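Local coordinates for protein oxidoreductase (PDB 3KA7) that binds flavin-adenine dinucleotide and is probably an oxidoreductase of the flavin-containing amine oxidase family, at residues S43-Q48 / E363-Q368. Sequence-based numbering, arbitrary orientation.
Sequences SYKGFQ and EVLLIQ
The carbonyl O of L365 accepts hydrogen bonds from two waters, each 2.7 Å away, which tie it to Y44 and K45 at the turn of a β-hairpin. One water also bonds Y44 OH, while the other accepts from K45 NZ at 3.0 Å; the extended lysine chain suits this reach. L365 and L366 form a classic β bulge opposite C285, in the outermost strand 362-370 of a mixed sheet. The hairpin has a type I' β turn from Y44 to F47, where G46 accepts backbone angles at which a CB would clash with the preceding carbonyl O. The bulge is consistent with two successive leucines both reaching the hairpin: L366 meets the Y44 ring, L365 both Y44 and F47. L366 CD2 stands over the centre of the Y44 ring, 4.3 Å from the centroid, and K45 CG covers the opposite face. A chi1 of -167° swings the Y44 ring away from its own N, alongside L365; an alanine here would probably leave L366 without its aromatic partner and cost one water its hydroxyl link to the hairpin. Branched L365 serves two rings: CD1 lies in plane at the Y44 edge, and CD2 packs over one F47 face, 3.5 Å from F47 CD2.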
loop_
_atom_site.group_PDB
_atom_site.type_symbol
_atom_site.label_atom_id
_atom_site.label_comp_id
_atom_site.label_asym_id
_atom_site.label_seq_id
_atom_site.Cartn_x
_atom_site.Cartn_y
_atom_site.Cartn_z
ATOM N N SER A 43 -14.446 11.830 5.349
ATOM C CA SER A 43 -15.659 12.445 4.807
ATOM C C SER A 43 -15.305 13.826 4.255
ATOM O O SER A 43 -14.801 14.679 4.984
ATOM C CB SER A 43 -16.736 12.571 5.892
ATOM O OG SER A 43 -17.100 11.304 6.420
ATOM N N TYR A 44 -15.557 14.046 2.968
ATOM C CA TYR A 44 -15.186 15.300 2.320
ATOM C C TYR A 44 -16.203 15.682 1.248
ATOM O O TYR A 44 -16.299 15.033 0.210
ATOM C CB TYR A 44 -13.789 15.212 1.704
ATOM C CG TYR A 44 -13.211 16.548 1.300
ATOM C CD1 TYR A 44 -12.600 17.379 2.242
ATOM C CD2 TYR A 44 -13.258 16.978 -0.022
ATOM C CE1 TYR A 44 -12.062 18.605 1.868
ATOM C CE2 TYR A 44 -12.722 18.199 -0.399
ATOM C CZ TYR A 44 -12.131 19.008 0.551
ATOM O OH TYR A 44 -11.601 20.222 0.177
ATOM N N LYS A 45 -16.963 16.738 1.519
ATOM C CA LYS A 45 -17.951 17.241 0.567
ATOM C C LYS A 45 -18.910 16.173 0.028
ATOM O O LYS A 45 -19.250 16.165 -1.154
ATOM C CB LYS A 45 -17.251 17.998 -0.565
ATOM C CG LYS A 45 -16.539 19.243 -0.054
ATOM C CD LYS A 45 -15.969 20.094 -1.166
ATOM C CE LYS A 45 -15.361 21.369 -0.579
ATOM N NZ LYS A 45 -14.631 22.158 -1.593
ATOM N N GLY A 46 -19.344 15.274 0.904
ATOM C CA GLY A 46 -20.308 14.251 0.529
ATOM C C GLY A 46 -19.673 13.000 -0.054
ATOM O O GLY A 46 -20.374 12.058 -0.401
ATOM N N PHE A 47 -18.343 13.001 -0.158
ATOM C CA PHE A 47 -17.588 11.851 -0.659
ATOM C C PHE A 47 -16.883 11.140 0.488
ATOM O O PHE A 47 -16.478 11.779 1.464
ATOM C CB PHE A 47 -16.519 12.309 -1.652
ATOM C CG PHE A 47 -17.062 12.732 -2.986
ATOM C CD1 PHE A 47 -17.066 11.845 -4.055
ATOM C CD2 PHE A 47 -17.559 14.011 -3.178
ATOM C CE1 PHE A 47 -17.557 12.225 -5.299
ATOM C CE2 PHE A 47 -18.050 14.398 -4.419
ATOM C CZ PHE A 47 -18.052 13.505 -5.478
ATOM N N GLN A 48 -16.725 9.825 0.364
ATOM C CA GLN A 48 -15.878 9.077 1.281
ATOM C C GLN A 48 -14.492 8.940 0.655
ATOM O O GLN A 48 -14.219 7.973 -0.047
ATOM C CB GLN A 48 -16.461 7.689 1.563
ATOM C CG GLN A 48 -17.707 7.696 2.445
ATOM C CD GLN A 48 -17.441 8.270 3.827
ATOM O OE1 GLN A 48 -17.998 9.314 4.197
ATOM N NE2 GLN A 48 -16.586 7.600 4.595
ATOM N N GLU A 363 -14.580 17.604 -11.644
ATOM C CA GLU A 363 -13.849 18.654 -10.957
ATOM C C GLU A 363 -12.825 18.005 -10.039
ATOM O O GLU A 363 -13.050 16.922 -9.494
ATOM C CB GLU A 363 -14.797 19.522 -10.129
ATOM C CG GLU A 363 -15.924 20.166 -10.936
ATOM C CD GLU A 363 -17.061 20.671 -10.060
ATOM O OE1 GLU A 363 -17.589 19.881 -9.239
ATOM O OE2 GLU A 363 -17.440 21.857 -10.204
ATOM N N VAL A 364 -11.698 18.664 -9.868
ATOM C CA VAL A 364 -10.736 18.201 -8.883
ATOM C C VAL A 364 -11.304 18.476 -7.497
ATOM O O VAL A 364 -11.611 19.623 -7.157
ATOM C CB VAL A 364 -9.401 18.917 -9.061
ATOM C CG1 VAL A 364 -8.431 18.517 -7.948
ATOM C CG2 VAL A 364 -8.830 18.626 -10.457
ATOM N N LEU A 365 -11.434 17.427 -6.695
ATOM C CA LEU A 365 -12.040 17.512 -5.380
ATOM C C LEU A 365 -11.007 17.810 -4.300
ATOM O O LEU A 365 -11.196 18.703 -3.474
ATOM C CB LEU A 365 -12.794 16.207 -5.073
ATOM C CG LEU A 365 -13.604 16.043 -3.785
ATOM C CD1 LEU A 365 -14.724 17.085 -3.656
ATOM C CD2 LEU A 365 -14.157 14.615 -3.676
ATOM N N LEU A 366 -9.914 17.049 -4.294
ATOM C CA LEU A 366 -8.884 17.214 -3.271
ATOM C C LEU A 366 -7.597 16.595 -3.789
ATOM O O LEU A 366 -7.630 15.554 -4.445
ATOM C CB LEU A 366 -9.299 16.530 -1.969
ATOM C CG LEU A 366 -8.415 16.775 -0.736
ATOM C CD1 LEU A 366 -8.420 18.253 -0.354
ATOM C CD2 LEU A 366 -8.852 15.903 0.435
ATOM N N ILE A 367 -6.470 17.237 -3.497
ATOM C CA ILE A 367 -5.166 16.669 -3.824
ATOM C C ILE A 367 -4.453 16.434 -2.506
ATOM O O ILE A 367 -4.415 17.325 -1.655
ATOM C CB ILE A 367 -4.370 17.643 -4.703
ATOM C CG1 ILE A 367 -5.148 17.928 -5.993
ATOM C CG2 ILE A 367 -2.941 17.114 -5.004
ATOM C CD1 ILE A 367 -4.503 19.009 -6.849
ATOM N N GLN A 368 -3.942 15.219 -2.312
ATOM C CA GLN A 368 -3.266 14.841 -1.067
ATOM C C GLN A 368 -1.874 14.288 -1.369
ATOM O O GLN A 368 -1.738 13.395 -2.203
ATOM C CB GLN A 368 -4.106 13.783 -0.337
ATOM C CG GLN A 368 -5.541 14.269 0.013
ATOM C CD GLN A 368 -6.503 13.146 0.379
ATOM O OE1 GLN A 368 -6.818 12.939 1.555
ATOM N NE2 GLN A 368 -6.978 12.419 -0.624
HETATM O O HOH W 1 -10.843 21.075 -2.176
HETATM O O HOH W 2 -13.075 20.593 -3.557
#